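Local structure of aminopeptidase N (Francisella tularensis subsp. tularensis, 5DLL) at residues A653-N661 with K673-L681. The protein probably degrades intracellular peptides as a zinc-dependent M1-family aminopeptidase, releasing single amino acids, preferably alanine, from their N-termini. Residues are numbered along the deposited sequence; the frame is centred on the assembly and turned at random.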
ATOM      1  N   ALA A 653      -4.568  30.015 -20.000  1.00 47.41           N
ATOM      2  CA  ALA A 653      -4.280  29.463 -21.328  1.00 50.38           C
ATOM      3  C   ALA A 653      -4.184  27.940 -21.293  1.00 48.69           C
ATOM      4  O   ALA A 653      -4.866  27.239 -22.051  1.00 48.08           O
ATOM      5  CB  ALA A 653      -2.988  30.058 -21.876  1.00 50.43           C
ATOM      6  N   VAL A 654      -3.345  27.439 -20.393  1.00 46.84           N
ATOM      7  CA  VAL A 654      -3.147  26.003 -20.242  1.00 43.38           C
ATOM      8  C   VAL A 654      -4.421  25.314 -19.742  1.00 41.49           C
ATOM      9  O   VAL A 654      -4.683  24.170 -20.103  1.00 43.47           O
ATOM     10  CB  VAL A 654      -1.958  25.684 -19.311  1.00 42.51           C
ATOM     11  CG1 VAL A 654      -1.815  24.183 -19.113  1.00 44.43           C
ATOM     12  CG2 VAL A 654      -0.665  26.252 -19.884  1.00 43.67           C
ATOM     13  N   TYR A 655      -5.223  26.001 -18.933  1.00 45.77           N
ATOM     14  CA  TYR A 655      -6.507  25.440 -18.519  1.00 46.59           C
ATOM     15  C   TYR A 655      -7.342  25.153 -19.755  1.00 44.45           C
ATOM     16  O   TYR A 655      -7.759  24.021 -19.971  1.00 40.16           O
ATOM     17  CB  TYR A 655      -7.277  26.379 -17.577  1.00 49.77           C
ATOM     18  CG  TYR A 655      -8.664  25.865 -17.217  1.00 48.81           C
ATOM     19  CD1 TYR A 655      -8.848  24.983 -16.154  1.00 49.30           C
ATOM     20  CD2 TYR A 655      -9.788  26.246 -17.951  1.00 52.93           C
ATOM     21  CE1 TYR A 655     -10.110  24.500 -15.829  1.00 49.61           C
ATOM     22  CE2 TYR A 655     -11.054  25.770 -17.635  1.00 52.67           C
ATOM     23  CZ  TYR A 655     -11.211  24.897 -16.572  1.00 51.46           C
ATOM     24  OH  TYR A 655     -12.462  24.422 -16.249  1.00 52.28           O
ATOM     25  N   GLN A 656      -7.565  26.179 -20.573  1.00 49.89           N
ATOM     26  CA  GLN A 656      -8.458  26.044 -21.727  1.00 51.54           C
ATOM     27  C   GLN A 656      -7.861  25.171 -22.837  1.00 49.86           C
ATOM     28  O   GLN A 656      -8.599  24.679 -23.691  1.00 53.89           O
ATOM     29  CB  GLN A 656      -8.921  27.417 -22.264  1.00 48.04           C
ATOM     30  CG  GLN A 656     -10.191  27.965 -21.591  1.00 45.30           C
ATOM     31  CD  GLN A 656     -11.443  27.112 -21.832  1.00 40.47           C
ATOM     32  OE1 GLN A 656     -11.612  26.517 -22.891  1.00 47.08           O
ATOM     33  NE2 GLN A 656     -12.327  27.063 -20.850  1.00 36.74           N
ATOM     34  N   GLN A 657      -6.547  24.951 -22.813  1.00 46.97           N
ATOM     35  CA  GLN A 657      -5.928  23.992 -23.737  1.00 48.89           C
ATOM     36  C   GLN A 657      -5.980  22.550 -23.201  1.00 47.80           C
ATOM     37  O   GLN A 657      -5.846  21.596 -23.969  1.00 52.48           O
ATOM     38  CB  GLN A 657      -4.504  24.427 -24.114  1.00 54.04           C
ATOM     39  CG  GLN A 657      -3.364  23.771 -23.355  1.00 56.92           C
ATOM     40  CD  GLN A 657      -2.011  24.380 -23.696  1.00 66.08           C
ATOM     41  OE1 GLN A 657      -1.924  25.489 -24.238  1.00 52.99           O
ATOM     42  NE2 GLN A 657      -0.945  23.654 -23.379  1.00 71.64           N
ATOM     43  N   CYS A 658      -6.166  22.398 -21.890  1.00 46.68           N
ATOM     44  CA  CYS A 658      -6.440  21.090 -21.281  1.00 43.98           C
ATOM     45  C   CYS A 658      -7.939  20.787 -21.213  1.00 45.51           C
ATOM     46  O   CYS A 658      -8.332  19.623 -21.149  1.00 45.99           O
ATOM     47  CB  CYS A 658      -5.851  21.023 -19.872  1.00 41.16           C
ATOM     48  SG  CYS A 658      -4.048  21.151 -19.796  1.00 48.87           S
ATOM     49  N   ASN A 659      -8.764  21.835 -21.221  1.00 48.23           N
ATOM     50  CA  ASN A 659     -10.220  21.709 -21.132  1.00 49.76           C
ATOM     51  C   ASN A 659     -10.823  21.379 -22.492  1.00 54.14           C
ATOM     52  O   ASN A 659     -11.519  22.198 -23.098  1.00 62.44           O
ATOM     53  CB  ASN A 659     -10.818  23.013 -20.581  1.00 55.87           C
ATOM     54  CG  ASN A 659     -12.320  22.933 -20.354  1.00 56.51           C
ATOM     55  OD1 ASN A 659     -13.055  23.846 -20.723  1.00 73.55           O
ATOM     56  ND2 ASN A 659     -12.779  21.849 -19.741  1.00 55.69           N
ATOM     57  N   ASP A 660     -10.548  20.169 -22.970  1.00 58.04           N
ATOM     58  CA  ASP A 660     -10.978  19.753 -24.303  1.00 52.77           C
ATOM     59  C   ASP A 660     -12.391  19.163 -24.248  1.00 50.58           C
ATOM     60  O   ASP A 660     -12.994  19.076 -23.175  1.00 62.39           O
ATOM     61  CB  ASP A 660      -9.956  18.787 -24.927  1.00 53.32           C
ATOM     62  CG  ASP A 660     -10.044  17.381 -24.367  1.00 55.46           C
ATOM     63  OD1 ASP A 660     -10.933  16.630 -24.802  1.00 67.27           O
ATOM     64  OD2 ASP A 660      -9.212  17.012 -23.515  1.00 58.23           O
ATOM     65  N   ASN A 661     -12.907  18.769 -25.406  1.00 48.72           N
ATOM     66  CA  ASN A 661     -14.306  18.384 -25.551  1.00 51.04           C
ATOM     67  C   ASN A 661     -14.483  16.901 -25.934  1.00 50.93           C
ATOM     68  O   ASN A 661     -15.481  16.520 -26.549  1.00 48.86           O
ATOM     69  CB  ASN A 661     -14.942  19.300 -26.606  1.00 56.74           C
ATOM     70  CG  ASN A 661     -16.440  19.458 -26.432  1.00 61.93           C
ATOM     71  OD1 ASN A 661     -17.041  18.910 -25.509  1.00 66.32           O
ATOM     72  ND2 ASN A 661     -17.053  20.215 -27.332  1.00 70.34           N
ATOM     73  N   LYS A 673      -4.178  15.218 -18.566  1.00 56.53           N
ATOM     74  CA  LYS A 673      -4.789  16.486 -18.989  1.00 53.75           C
ATOM     75  C   LYS A 673      -5.672  17.020 -17.860  1.00 49.52           C
ATOM     76  O   LYS A 673      -5.550  18.181 -17.463  1.00 44.26           O
ATOM     77  CB  LYS A 673      -5.632  16.267 -20.262  1.00 55.90           C
ATOM     78  CG  LYS A 673      -5.474  17.301 -21.371  1.00 57.90           C
ATOM     79  CD  LYS A 673      -5.810  16.675 -22.727  1.00 63.97           C
ATOM     80  CE  LYS A 673      -6.262  17.684 -23.781  1.00 75.07           C
ATOM     81  NZ  LYS A 673      -5.161  18.423 -24.462  1.00 70.88           N
ATOM     82  N   ARG A 674      -6.529  16.142 -17.335  1.00 47.17           N
ATOM     83  CA  ARG A 674      -7.510  16.496 -16.302  1.00 41.59           C
ATOM     84  C   ARG A 674      -6.909  16.989 -14.992  1.00 44.26           C
ATOM     85  O   ARG A 674      -7.537  17.772 -14.276  1.00 42.12           O
ATOM     86  CB  ARG A 674      -8.431  15.308 -15.997  1.00 42.94           C
ATOM     87  CG  ARG A 674      -9.653  15.210 -16.893  1.00 44.67           C
ATOM     88  CD  ARG A 674     -10.621  14.153 -16.385  1.00 47.70           C
ATOM     89  NE  ARG A 674     -10.080  12.804 -16.550  1.00 54.90           N
ATOM     90  CZ  ARG A 674     -10.175  12.070 -17.660  1.00 55.79           C
ATOM     91  NH1 ARG A 674     -10.799  12.535 -18.737  1.00 67.29           N
ATOM     92  NH2 ARG A 674      -9.643  10.852 -17.692  1.00 53.85           N
ATOM     93  N   LYS A 675      -5.713  16.524 -14.654  1.00 47.98           N
ATOM     94  CA  LYS A 675      -5.105  16.955 -13.398  1.00 54.04           C
ATOM     95  C   LYS A 675      -4.285  18.231 -13.553  1.00 47.37           C
ATOM     96  O   LYS A 675      -4.300  19.070 -12.654  1.00 52.80           O
ATOM     97  CB  LYS A 675      -4.317  15.837 -12.714  1.00 58.04           C
ATOM     98  CG  LYS A 675      -3.199  15.198 -13.514  1.00 67.27           C
ATOM     99  CD  LYS A 675      -2.544  14.087 -12.705  1.00 78.42           C
ATOM    100  CE  LYS A 675      -3.488  12.914 -12.460  1.00 79.35           C
ATOM    101  NZ  LYS A 675      -2.810  11.763 -11.808  1.00 78.95           N
ATOM    102  N   LEU A 676      -3.599  18.400 -14.681  1.00 45.11           N
ATOM    103  CA  LEU A 676      -2.963  19.689 -14.972  1.00 43.50           C
ATOM    104  C   LEU A 676      -4.034  20.772 -15.092  1.00 44.79           C
ATOM    105  O   LEU A 676      -3.845  21.897 -14.622  1.00 45.77           O
ATOM    106  CB  LEU A 676      -2.131  19.647 -16.255  1.00 43.97           C
ATOM    107  CG  LEU A 676      -1.392  20.961 -16.557  1.00 42.69           C
ATOM    108  CD1 LEU A 676      -0.378  21.265 -15.464  1.00 47.17           C
ATOM    109  CD2 LEU A 676      -0.711  20.944 -17.915  1.00 43.33           C
ATOM    110  N   LYS A 677      -5.150  20.423 -15.732  1.00 40.87           N
ATOM    111  CA  LYS A 677      -6.320  21.294 -15.776  1.00 37.97           C
ATOM    112  C   LYS A 677      -6.739  21.723 -14.366  1.00 38.47           C
ATOM    113  O   LYS A 677      -7.033  22.894 -14.132  1.00 41.13           O
ATOM    114  CB  LYS A 677      -7.480  20.590 -16.484  1.00 38.58           C
ATOM    115  CG  LYS A 677      -8.800  21.339 -16.386  1.00 45.25           C
ATOM    116  CD  LYS A 677      -9.857  20.786 -17.324  1.00 49.59           C
ATOM    117  CE  LYS A 677     -10.205  19.346 -17.000  1.00 52.65           C
ATOM    118  NZ  LYS A 677     -11.525  18.979 -17.582  1.00 59.31           N
ATOM    119  N   GLY A 678      -6.770  20.765 -13.438  1.00 37.94           N
ATOM    120  CA  GLY A 678      -7.121  21.030 -12.045  1.00 36.75           C
ATOM    121  C   GLY A 678      -6.112  21.898 -11.314  1.00 40.24           C
ATOM    122  O   GLY A 678      -6.496  22.783 -10.543  1.00 44.87           O
ATOM    123  N   VAL A 679      -4.824  21.643 -11.542  1.00 39.09           N
ATOM    124  CA  VAL A 679      -3.761  22.463 -10.950  1.00 39.41           C
ATOM    125  C   VAL A 679      -3.892  23.909 -11.413  1.00 42.94           C
ATOM    126  O   VAL A 679      -3.789  24.836 -10.610  1.00 52.92           O
ATOM    127  CB  VAL A 679      -2.354  21.940 -11.309  1.00 36.91           C
ATOM    128  CG1 VAL A 679      -1.272  22.929 -10.873  1.00 36.32           C
ATOM    129  CG2 VAL A 679      -2.122  20.580 -10.669  1.00 37.27           C
ATOM    130  N   CYS A 680      -4.118  24.093 -12.711  1.00 43.63           N
ATOM    131  CA  CYS A 680      -4.358  25.421 -13.273  1.00 47.01           C
ATOM    132  C   CYS A 680      -5.513  26.121 -12.568  1.00 43.17           C
ATOM    133  O   CYS A 680      -5.379  27.264 -12.142  1.00 44.82           O
ATOM    134  CB  CYS A 680      -4.655  25.330 -14.773  1.00 49.71           C
ATOM    135  SG  CYS A 680      -3.233  24.856 -15.778  1.00 48.10           S
ATOM    136  N   LEU A 681      -6.634  25.417 -12.433  1.00 45.02           N
ATOM    137  CA  LEU A 681      -7.842  25.986 -11.828  1.00 51.45           C
ATOM    138  C   LEU A 681      -7.670  26.374 -10.352  1.00 47.23           C
ATOM    139  O   LEU A 681      -8.350  27.287  -9.879  1.00 47.47           O
ATOM    140  CB  LEU A 681      -9.027  25.020 -11.983  1.00 52.87           C
ATOM    141  CG  LEU A 681     -10.396  25.515 -11.493  1.00 53.84           C
ATOM    142  CD1 LEU A 681     -10.790  26.825 -12.162  1.00 54.76           C
ATOM    143  CD2 LEU A 681     -11.458  24.450 -11.720  1.00 51.52           C
TER
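Tyr655 carries its ring obliquely across the aliphatic chain of Lys677, with CE1 3.5 Å from Lys677 CG, and presents the edge at CD1 to Lys677 O, which lies in the ring plane. With CG anti to the backbone N (chi1 176°), the tyrosine reaches on to Leu681 CB, while Leu696 and Leu700 also touch it. Beside it the packing is close and apolar: Val654 CG1 touches both Leu676 CD2, at 3.6 Å, and Cys680 SG, and Cys658 SG meets the same leucine methyl at 3.8 Å. These residues join the C-terminal end of helix 648-658 to the middle of helix 668-685, an antiparallel helical hairpin within the ARM-repeat-like C-terminal region; the axes of segments 653-658 and 673-681 approach to 8.6 Å at 150°. Toward the end of helix 648-658 the contact becomes more polar and more open to solvent. Lys673, bent at its last torsion (chi4 81°), arches over Cys658 and gives a 3.3 Å hydrogen bond from NZ to Gln657 O. Asp660 crosses this chain at about a right angle, OD2 against CD and CE but 4.4 Å from Lys673 NZ, too far for a salt bridge; its OD1 accepts from Lys662 N. Lys677 NZ pairs with Asp709.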